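PDB 3M4X: NOL1/NOP2/sun family protein from Enterococcus faecium, which probably methylates ribosomal RNA at cytosine C5, using S-adenosylmethionine as methyl donor, as in RsmF-type enzymes. Local coordinates for residues 109-114 with 133-138; 179-184 with 215-220; 244-249 with 296-301. All blocks are in the same frame, centred on the assembly; numbering follows the deposited sequence.

Contact 1: 109-114 with 133-138; sequences VLDLCA and LVTNEI
Val109 and Leu133 lie side by side in a parallel pairing in which two adjacent strands run at 15° to each other. Val134 N donates to Val109 O at 2.8 Å, and Asp111 N donates to Val134 O at 2.9 Å. Asn136 N then closes on Asp111 O at 2.9 Å. Past the end of strand 108-111 a side-chain amide takes over the bonding. The amide of Asn136 turns its ND2 to Leu112 O at 3.0 Å, almost straight at 172°. The acceptor lies in the amide plane, and the nitrogen lies in the plane of the carbonyl. With CG anti to its own N, Asn136 puts the amide beside the departing 112-114 loop. Its backbone O takes Ala114 N at 2.9 Å, in a bent bond of 131°. Each of the carbonyl oxygens of Leu112 and Asn136, close together, thus has an N-H of its own.

Apolar packing backs the ladder. Leu110 CD1 presses on Val134 CG2 at 3.3 Å, which is tight for methyl groups. The Val134 side chain is modelled nearly eclipsed, so some of this crowding may be doubtful. Beyond the pair, ND2 of Asn136 also donates to His163 O, which fixes the amide from a second direction. Glu137 OE1 receives Ala115 N, and Asp111 OD1 bonds to Ser120 OG on helix 118-127.

The strands belong to the first beta-alpha-beta unit of a Rossmann-like methyltransferase domain. The loop opening at Leu112 carries the Cys-Ala-Ala-Pro-Gly-Gly sequence of motif I, which in relatives borders the cofactor site. Its start is tied down by a side-chain amide, a carboxylate and backbone groups of the next strand, which probably limits the freedom of the loop's first residues.

Contact 2: 179-184 with 215-220; sequences IVVDAP and EILSSA
This is helix-on-sheet packing, made by apolar side chains, between strand 176-182 and helix 205-222 of the methyltransferase domain. The short segments run nearly antiparallel, at 174°, with axes 10.2 Å apart, as expected where a helix returns along a parallel sheet to start the next strand. Val181 is the centre. Its two methyls split between partners: CG1 meets Ile216 CG2 at 4.0 Å, while CG2 meets Ala220 CB, also at 4.0 Å, and the Leu217 CD2 methyl a little farther off. At one end Ile179 CD1 lies against the carbonyl oxygen of Ala220. At the other, the extended Ile216 chain (chi2 175°) carries CD1 to the Pro184 ring, 3.5 Å from its CD. That is close packing at the point where the chain has left the strand. Pro184 belongs to an Asp-Ala-Pro-Cys sequence, motif IV in this family, which probably lies near the active site.

Around the contact, Leu112 touches Ile216 and Ala220 from the loop after strand 108-111. Pro165 of helix 165-172 also covers Ile216. Leu217 also touches Leu230 on strand 228-234, and its CD1 turns away from Val181 to Ile245 and Leu249 on helix 243-252.

Contact 3: 244-249 with 296-301; sequences EIISWL and FVAKLT
Ile246 gives up the most surface here, and it meets three residues of strand 295-302. Its CG1 lies at the edge of the Phe296 ring, in the ring plane, 3.7 Å from CZ. Ile246 and Phe296 reach this meeting from opposite directions. The terminal CD1 turns aside (chi2 -58°) and sets down on Ala298 CB at 3.5 Å. The small alanine lets that methyl come close to the strand. The other branch, CG2, meets Leu300 CD2 at 4.2 Å. One isoleucine therefore spans Phe296, Ala298 and Leu300, three alternate residues on the same face of the strand.

Helix and strand run almost parallel, 14° apart, with axes 10.3 Å from each other. In the Rossmann-like methyltransferase fold the last strand slots in antiparallel between its two neighbours. Here strand 295-302 does so between strands 228-234 and 255-258. Helix 243-252 is the connection between those two, so it passes over the inserted strand.

Leu300, second in buried surface, is shared by two turns of the helix. Besides Ile246, it meets Leu249, whose CD1 is 4.1 Å from Leu300 CD1. Neighbouring strands complete the apolar layer: Tyr232 and Ile257 touch Ile246, and Val255 touches Leu300. On the helix flank, Leu249 also packs on Ile221 of helix 205-222.

In the fold
All three contacts are buried and belong to one mixed sheet and its helices. Contact 1 lies nearest the centre of the chain and joins two strands, so its chemistry is mostly hydrogen bonding. Contacts 2 and 3 join strands to helices and rest on methyl and ring packing. Contact 2 abuts contact 1 directly: Val180 bonds through its backbone to Leu110 and Leu112 in the adjacent strand. It also meets contact 3 through the packing of helices 205-222 and 243-252, which lie side by side. Contacts 1 and 3 do not touch; their nearest atoms are about 11 Å apart.

Contact 1: 109-114 with 133-138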
loop_
_atom_site.group_PDB
_atom_site.type_symbol
_atom_site.label_atom_id
_atom_site.label_comp_id
_atom_site.label_asym_id
_atom_site.label_seq_id
_atom_site.Cartn_x
_atom_site.Cartn_y
_atom_site.Cartn_z
ATOM N N VAL A 109 -3.141 11.885 2.536
ATOM C CA VAL A 109 -1.921 11.246 2.055
ATOM C C VAL A 109 -2.104 10.715 0.642
ATOM O O VAL A 109 -3.116 10.121 0.328
ATOM C CB VAL A 109 -1.474 10.081 3.001
ATOM C CG1 VAL A 109 -0.192 9.425 2.497
ATOM C CG2 VAL A 109 -1.310 10.570 4.428
ATOM N N LEU A 110 -1.113 10.934 -0.213
ATOM C CA LEU A 110 -1.181 10.438 -1.583
ATOM C C LEU A 110 -0.043 9.456 -1.842
ATOM O O LEU A 110 1.101 9.742 -1.530
ATOM C CB LEU A 110 -1.121 11.609 -2.584
ATOM C CG LEU A 110 -1.067 11.258 -4.081
ATOM C CD1 LEU A 110 -2.359 10.576 -4.515
ATOM C CD2 LEU A 110 -0.824 12.502 -4.925
ATOM N N ASP A 111 -0.387 8.284 -2.363
ATOM C CA ASP A 111 0.578 7.336 -2.909
ATOM C C ASP A 111 0.419 7.403 -4.423
ATOM O O ASP A 111 -0.525 6.839 -4.985
ATOM C CB ASP A 111 0.278 5.918 -2.418
ATOM C CG ASP A 111 1.438 4.953 -2.659
ATOM O OD1 ASP A 111 1.358 3.787 -2.201
ATOM O OD2 ASP A 111 2.435 5.349 -3.306
ATOM N N LEU A 112 1.328 8.106 -5.081
ATOM C CA LEU A 112 1.121 8.493 -6.478
ATOM C C LEU A 112 1.358 7.374 -7.507
ATOM O O LEU A 112 0.633 7.260 -8.488
ATOM C CB LEU A 112 1.955 9.734 -6.800
ATOM C CG LEU A 112 1.760 10.425 -8.148
ATOM C CD1 LEU A 112 0.325 10.902 -8.341
ATOM C CD2 LEU A 112 2.709 11.587 -8.243
ATOM N N CYS A 113 2.364 6.542 -7.276
ATOM C CA CYS A 113 2.619 5.394 -8.144
ATOM C C CYS A 113 2.562 4.113 -7.316
ATOM O O CYS A 113 3.591 3.613 -6.870
ATOM C CB CYS A 113 3.991 5.552 -8.805
ATOM S SG CYS A 113 4.250 7.200 -9.493
ATOM N N ALA A 114 1.363 3.567 -7.147
ATOM C CA ALA A 114 1.072 2.777 -5.941
ATOM C C ALA A 114 1.100 1.250 -6.017
ATOM O O ALA A 114 1.346 0.609 -5.010
ATOM C CB ALA A 114 -0.227 3.233 -5.336
ATOM N N LEU A 133 -6.502 8.418 2.564
ATOM C CA LEU A 133 -5.391 7.882 1.797
ATOM C C LEU A 133 -5.860 7.783 0.367
ATOM O O LEU A 133 -6.734 6.972 0.065
ATOM C CB LEU A 133 -5.032 6.472 2.296
ATOM C CG LEU A 133 -3.659 5.820 2.041
ATOM C CD1 LEU A 133 -3.798 4.334 1.716
ATOM C CD2 LEU A 133 -2.824 6.505 0.990
ATOM N N VAL A 134 -5.310 8.590 -0.527
ATOM C CA VAL A 134 -5.578 8.309 -1.930
ATOM C C VAL A 134 -4.405 7.597 -2.601
ATOM O O VAL A 134 -3.240 7.977 -2.462
ATOM C CB VAL A 134 -6.254 9.484 -2.732
ATOM C CG1 VAL A 134 -6.458 10.726 -1.877
ATOM C CG2 VAL A 134 -5.556 9.760 -4.040
ATOM N N THR A 135 -4.739 6.499 -3.262
ATOM C CA THR A 135 -3.748 5.586 -3.785
ATOM C C THR A 135 -4.005 5.481 -5.262
ATOM O O THR A 135 -5.040 4.981 -5.688
ATOM C CB THR A 135 -3.904 4.188 -3.184
ATOM O OG1 THR A 135 -4.191 4.292 -1.789
ATOM C CG2 THR A 135 -2.642 3.429 -3.351
ATOM N N ASN A 136 -3.062 5.974 -6.044
ATOM C CA ASN A 136 -3.235 6.030 -7.473
ATOM C C ASN A 136 -2.319 5.047 -8.203
ATOM O O ASN A 136 -1.152 4.895 -7.856
ATOM C CB ASN A 136 -2.968 7.455 -7.955
ATOM C CG ASN A 136 -3.006 7.566 -9.469
ATOM O OD1 ASN A 136 -4.078 7.596 -10.075
ATOM N ND2 ASN A 136 -1.833 7.615 -10.087
ATOM N N GLU A 137 -2.865 4.382 -9.214
ATOM C CA GLU A 137 -2.083 3.523 -10.094
ATOM C C GLU A 137 -2.476 3.845 -11.534
ATOM O O GLU A 137 -3.659 3.998 -11.836
ATOM C CB GLU A 137 -2.352 2.053 -9.779
ATOM C CG GLU A 137 -1.769 1.091 -10.785
ATOM C CD GLU A 137 -0.268 1.263 -10.977
ATOM O OE1 GLU A 137 0.425 1.695 -10.025
ATOM O OE2 GLU A 137 0.220 0.956 -12.088
ATOM N N ILE A 138 -1.489 3.950 -12.422
ATOM C CA ILE A 138 -1.766 4.394 -13.784
ATOM C C ILE A 138 -2.258 3.254 -14.673
ATOM O O ILE A 138 -3.063 3.474 -15.572
ATOM C CB ILE A 138 -0.555 5.137 -14.425
ATOM C CG1 ILE A 138 -0.988 5.906 -15.682
ATOM C CG2 ILE A 138 0.566 4.168 -14.739
ATOM C CD1 ILE A 138 0.109 6.821 -16.295
#

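Contact 2: 179-184 with 215-220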
loop_
_atom_site.group_PDB
_atom_site.type_symbol
_atom_site.label_atom_id
_atom_site.label_comp_id
_atom_site.label_asym_id
_atom_site.label_seq_id
_atom_site.Cartn_x
_atom_site.Cartn_y
_atom_site.Cartn_z
ATOM N N ILE A 179 2.925 13.217 0.368
ATOM C CA ILE A 179 2.885 12.506 -0.898
ATOM C C ILE A 179 4.087 11.589 -1.061
ATOM O O ILE A 179 5.229 11.994 -0.858
ATOM C CB ILE A 179 2.802 13.477 -2.101
ATOM C CG1 ILE A 179 1.579 14.395 -1.985
ATOM C CG2 ILE A 179 2.783 12.697 -3.421
ATOM C CD1 ILE A 179 1.440 15.389 -3.156
ATOM N N VAL A 180 3.817 10.352 -1.443
ATOM C CA VAL A 180 4.857 9.385 -1.680
ATOM C C VAL A 180 4.923 9.100 -3.167
ATOM O O VAL A 180 3.938 8.682 -3.789
ATOM C CB VAL A 180 4.587 8.079 -0.928
ATOM C CG1 VAL A 180 5.610 7.027 -1.306
ATOM C CG2 VAL A 180 4.577 8.332 0.569
ATOM N N VAL A 181 6.102 9.334 -3.725
ATOM C CA VAL A 181 6.382 9.082 -5.124
ATOM C C VAL A 181 7.467 8.009 -5.235
ATOM O O VAL A 181 8.661 8.296 -5.127
ATOM C CB VAL A 181 6.888 10.360 -5.815
ATOM C CG1 VAL A 181 7.119 10.107 -7.310
ATOM C CG2 VAL A 181 5.904 11.498 -5.603
ATOM N N ASP A 182 7.037 6.771 -5.423
ATOM C CA ASP A 182 7.950 5.672 -5.698
ATOM C C ASP A 182 8.032 5.606 -7.219
ATOM O O ASP A 182 7.250 4.937 -7.871
ATOM C CB ASP A 182 7.384 4.395 -5.080
ATOM C CG ASP A 182 8.167 3.148 -5.446
ATOM O OD1 ASP A 182 9.419 3.178 -5.491
ATOM O OD2 ASP A 182 7.499 2.121 -5.677
ATOM N N ALA A 183 8.973 6.355 -7.779
ATOM C CA ALA A 183 8.979 6.658 -9.205
ATOM C C ALA A 183 9.403 5.504 -10.084
ATOM O O ALA A 183 10.317 4.758 -9.736
ATOM C CB ALA A 183 9.867 7.859 -9.476
ATOM N N PRO A 184 8.750 5.364 -11.245
ATOM C CA PRO A 184 9.276 4.410 -12.223
ATOM C C PRO A 184 10.716 4.793 -12.449
ATOM O O PRO A 184 11.022 5.991 -12.550
ATOM C CB PRO A 184 8.461 4.706 -13.493
ATOM C CG PRO A 184 7.249 5.469 -13.025
ATOM C CD PRO A 184 7.686 6.217 -11.798
ATOM N N GLU A 215 8.817 14.923 -14.657
ATOM C CA GLU A 215 7.435 15.169 -15.053
ATOM C C GLU A 215 6.433 14.740 -13.975
ATOM O O GLU A 215 5.467 15.454 -13.687
ATOM C CB GLU A 215 7.130 14.460 -16.377
ATOM C CG GLU A 215 7.859 15.071 -17.569
ATOM C CD GLU A 215 8.217 14.052 -18.635
ATOM O OE1 GLU A 215 7.479 13.054 -18.781
ATOM O OE2 GLU A 215 9.239 14.257 -19.330
ATOM N N ILE A 216 6.663 13.566 -13.395
ATOM C CA ILE A 216 5.800 13.054 -12.359
ATOM C C ILE A 216 5.839 13.998 -11.162
ATOM O O ILE A 216 4.793 14.384 -10.631
ATOM C CB ILE A 216 6.200 11.617 -11.956
ATOM C CG1 ILE A 216 5.992 10.668 -13.134
ATOM C CG2 ILE A 216 5.378 11.129 -10.757
ATOM C CD1 ILE A 216 6.466 9.262 -12.883
ATOM N N LEU A 217 7.048 14.403 -10.779
ATOM C CA LEU A 217 7.270 15.274 -9.623
ATOM C C LEU A 217 6.750 16.689 -9.783
ATOM O O LEU A 217 6.432 17.348 -8.793
ATOM C CB LEU A 217 8.762 15.347 -9.292
ATOM C CG LEU A 217 9.377 14.132 -8.609
ATOM C CD1 LEU A 217 10.883 14.290 -8.616
ATOM C CD2 LEU A 217 8.830 14.015 -7.176
ATOM N N SER A 218 6.705 17.178 -11.018
ATOM C CA SER A 218 6.229 18.525 -11.254
ATOM C C SER A 218 4.721 18.559 -11.026
ATOM O O SER A 218 4.161 19.579 -10.611
ATOM C CB SER A 218 6.615 19.016 -12.656
ATOM O OG SER A 218 5.993 18.247 -13.671
ATOM N N SER A 219 4.065 17.431 -11.275
ATOM C CA SER A 219 2.659 17.311 -10.922
ATOM C C SER A 219 2.485 17.125 -9.418
ATOM O O SER A 219 1.623 17.757 -8.797
ATOM C CB SER A 219 2.008 16.166 -11.683
ATOM O OG SER A 219 1.893 16.476 -13.056
ATOM N N ALA A 220 3.311 16.256 -8.833
ATOM C CA ALA A 220 3.201 15.929 -7.413
ATOM C C ALA A 220 3.277 17.176 -6.564
ATOM O O ALA A 220 2.440 17.393 -5.683
ATOM C CB ALA A 220 4.310 14.926 -6.991
#

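Contact 3: 244-249 with 296-301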
loop_
_atom_site.group_PDB
_atom_site.type_symbol
_atom_site.label_atom_id
_atom_site.label_comp_id
_atom_site.label_asym_id
_atom_site.label_seq_id
_atom_site.Cartn_x
_atom_site.Cartn_y
_atom_site.Cartn_z
ATOM N N GLU A 244 20.532 13.509 -8.372
ATOM C CA GLU A 244 20.356 14.572 -9.358
ATOM C C GLU A 244 18.900 15.033 -9.387
ATOM O O GLU A 244 18.638 16.217 -9.555
ATOM C CB GLU A 244 20.862 14.172 -10.749
ATOM C CG GLU A 244 22.388 14.071 -10.828
ATOM C CD GLU A 244 22.907 13.766 -12.239
ATOM O OE1 GLU A 244 22.205 14.085 -13.218
ATOM O OE2 GLU A 244 24.020 13.209 -12.367
ATOM N N ILE A 245 17.970 14.096 -9.195
ATOM C CA ILE A 245 16.554 14.423 -9.027
ATOM C C ILE A 245 16.293 15.298 -7.787
ATOM O O ILE A 245 15.565 16.289 -7.862
ATOM C CB ILE A 245 15.686 13.151 -8.954
ATOM C CG1 ILE A 245 15.487 12.569 -10.353
ATOM C CG2 ILE A 245 14.323 13.465 -8.338
ATOM C CD1 ILE A 245 14.897 13.559 -11.353
ATOM N N ILE A 246 16.893 14.936 -6.652
ATOM C CA ILE A 246 16.779 15.753 -5.445
ATOM C C ILE A 246 17.390 17.161 -5.596
ATOM O O ILE A 246 16.856 18.135 -5.066
ATOM C CB ILE A 246 17.388 15.055 -4.218
ATOM C CG1 ILE A 246 16.859 13.623 -4.101
ATOM C CG2 ILE A 246 17.057 15.837 -2.955
ATOM C CD1 ILE A 246 15.357 13.557 -4.001
ATOM N N SER A 247 18.509 17.267 -6.309
ATOM C CA SER A 247 19.122 18.566 -6.573
ATOM C C SER A 247 18.172 19.396 -7.408
ATOM O O SER A 247 17.895 20.542 -7.102
ATOM C CB SER A 247 20.442 18.392 -7.343
ATOM O OG SER A 247 21.325 17.551 -6.632
ATOM N N TRP A 248 17.701 18.800 -8.493
ATOM C CA TRP A 248 16.733 19.425 -9.366
ATOM C C TRP A 248 15.515 19.935 -8.583
ATOM O O TRP A 248 15.066 21.066 -8.794
ATOM C CB TRP A 248 16.310 18.432 -10.451
ATOM C CG TRP A 248 15.264 18.979 -11.376
ATOM C CD1 TRP A 248 15.470 19.779 -12.463
ATOM C CD2 TRP A 248 13.847 18.760 -11.297
ATOM N NE1 TRP A 248 14.272 20.072 -13.065
ATOM C CE2 TRP A 248 13.258 19.463 -12.370
ATOM C CE3 TRP A 248 13.019 18.040 -10.421
ATOM C CZ2 TRP A 248 11.885 19.459 -12.601
ATOM C CZ3 TRP A 248 11.655 18.038 -10.648
ATOM C CH2 TRP A 248 11.099 18.753 -11.726
ATOM N N LEU A 249 14.989 19.112 -7.676
ATOM C CA LEU A 249 13.888 19.547 -6.805
ATOM C C LEU A 249 14.264 20.779 -5.988
ATOM O O LEU A 249 13.515 21.755 -5.942
ATOM C CB LEU A 249 13.445 18.426 -5.857
ATOM C CG LEU A 249 12.535 17.331 -6.416
ATOM C CD1 LEU A 249 12.286 16.213 -5.385
ATOM C CD2 LEU A 249 11.236 17.952 -6.864
ATOM N N PHE A 296 16.703 3.965 -3.080
ATOM C CA PHE A 296 17.032 5.333 -2.733
ATOM C C PHE A 296 15.764 5.978 -2.174
ATOM O O PHE A 296 14.692 5.808 -2.742
ATOM C CB PHE A 296 17.495 6.079 -3.991
ATOM C CG PHE A 296 17.773 7.526 -3.772
ATOM C CD1 PHE A 296 18.974 7.938 -3.203
ATOM C CD2 PHE A 296 16.850 8.490 -4.166
ATOM C CE1 PHE A 296 19.245 9.288 -3.016
ATOM C CE2 PHE A 296 17.110 9.843 -3.984
ATOM C CZ PHE A 296 18.305 10.240 -3.410
ATOM N N VAL A 297 15.880 6.696 -1.061
ATOM C CA VAL A 297 14.752 7.440 -0.513
ATOM C C VAL A 297 15.141 8.821 -0.022
ATOM O O VAL A 297 16.208 9.003 0.550
ATOM C CB VAL A 297 14.065 6.719 0.671
ATOM C CG1 VAL A 297 12.805 7.484 1.070
ATOM C CG2 VAL A 297 13.691 5.334 0.279
ATOM N N ALA A 298 14.248 9.788 -0.223
ATOM C CA ALA A 298 14.458 11.144 0.259
ATOM C C ALA A 298 13.152 11.724 0.809
ATOM O O ALA A 298 12.063 11.455 0.281
ATOM C CB ALA A 298 15.014 12.022 -0.872
ATOM N N LYS A 299 13.248 12.495 1.885
ATOM C CA LYS A 299 12.076 13.196 2.420
ATOM C C LYS A 299 12.291 14.707 2.351
ATOM O O LYS A 299 13.316 15.205 2.794
ATOM C CB LYS A 299 11.785 12.782 3.863
ATOM C CG LYS A 299 10.576 13.483 4.463
ATOM C CD LYS A 299 10.155 12.863 5.802
ATOM C CE LYS A 299 11.220 13.091 6.855
ATOM N NZ LYS A 299 10.776 12.753 8.234
ATOM N N LEU A 300 11.320 15.428 1.803
ATOM C CA LEU A 300 11.425 16.879 1.668
ATOM C C LEU A 300 10.191 17.574 2.202
ATOM O O LEU A 300 9.109 16.996 2.215
ATOM C CB LEU A 300 11.617 17.269 0.194
ATOM C CG LEU A 300 12.861 16.635 -0.437
ATOM C CD1 LEU A 300 12.473 15.445 -1.323
ATOM C CD2 LEU A 300 13.655 17.683 -1.223
ATOM N N THR A 301 10.364 18.821 2.631
ATOM C CA THR A 301 9.255 19.665 3.006
ATOM C C THR A 301 9.047 20.750 1.950
ATOM O O THR A 301 9.997 21.398 1.507
ATOM C CB THR A 301 9.502 20.335 4.358
ATOM O OG1 THR A 301 9.605 19.347 5.386
ATOM C CG2 THR A 301 8.364 21.268 4.696
#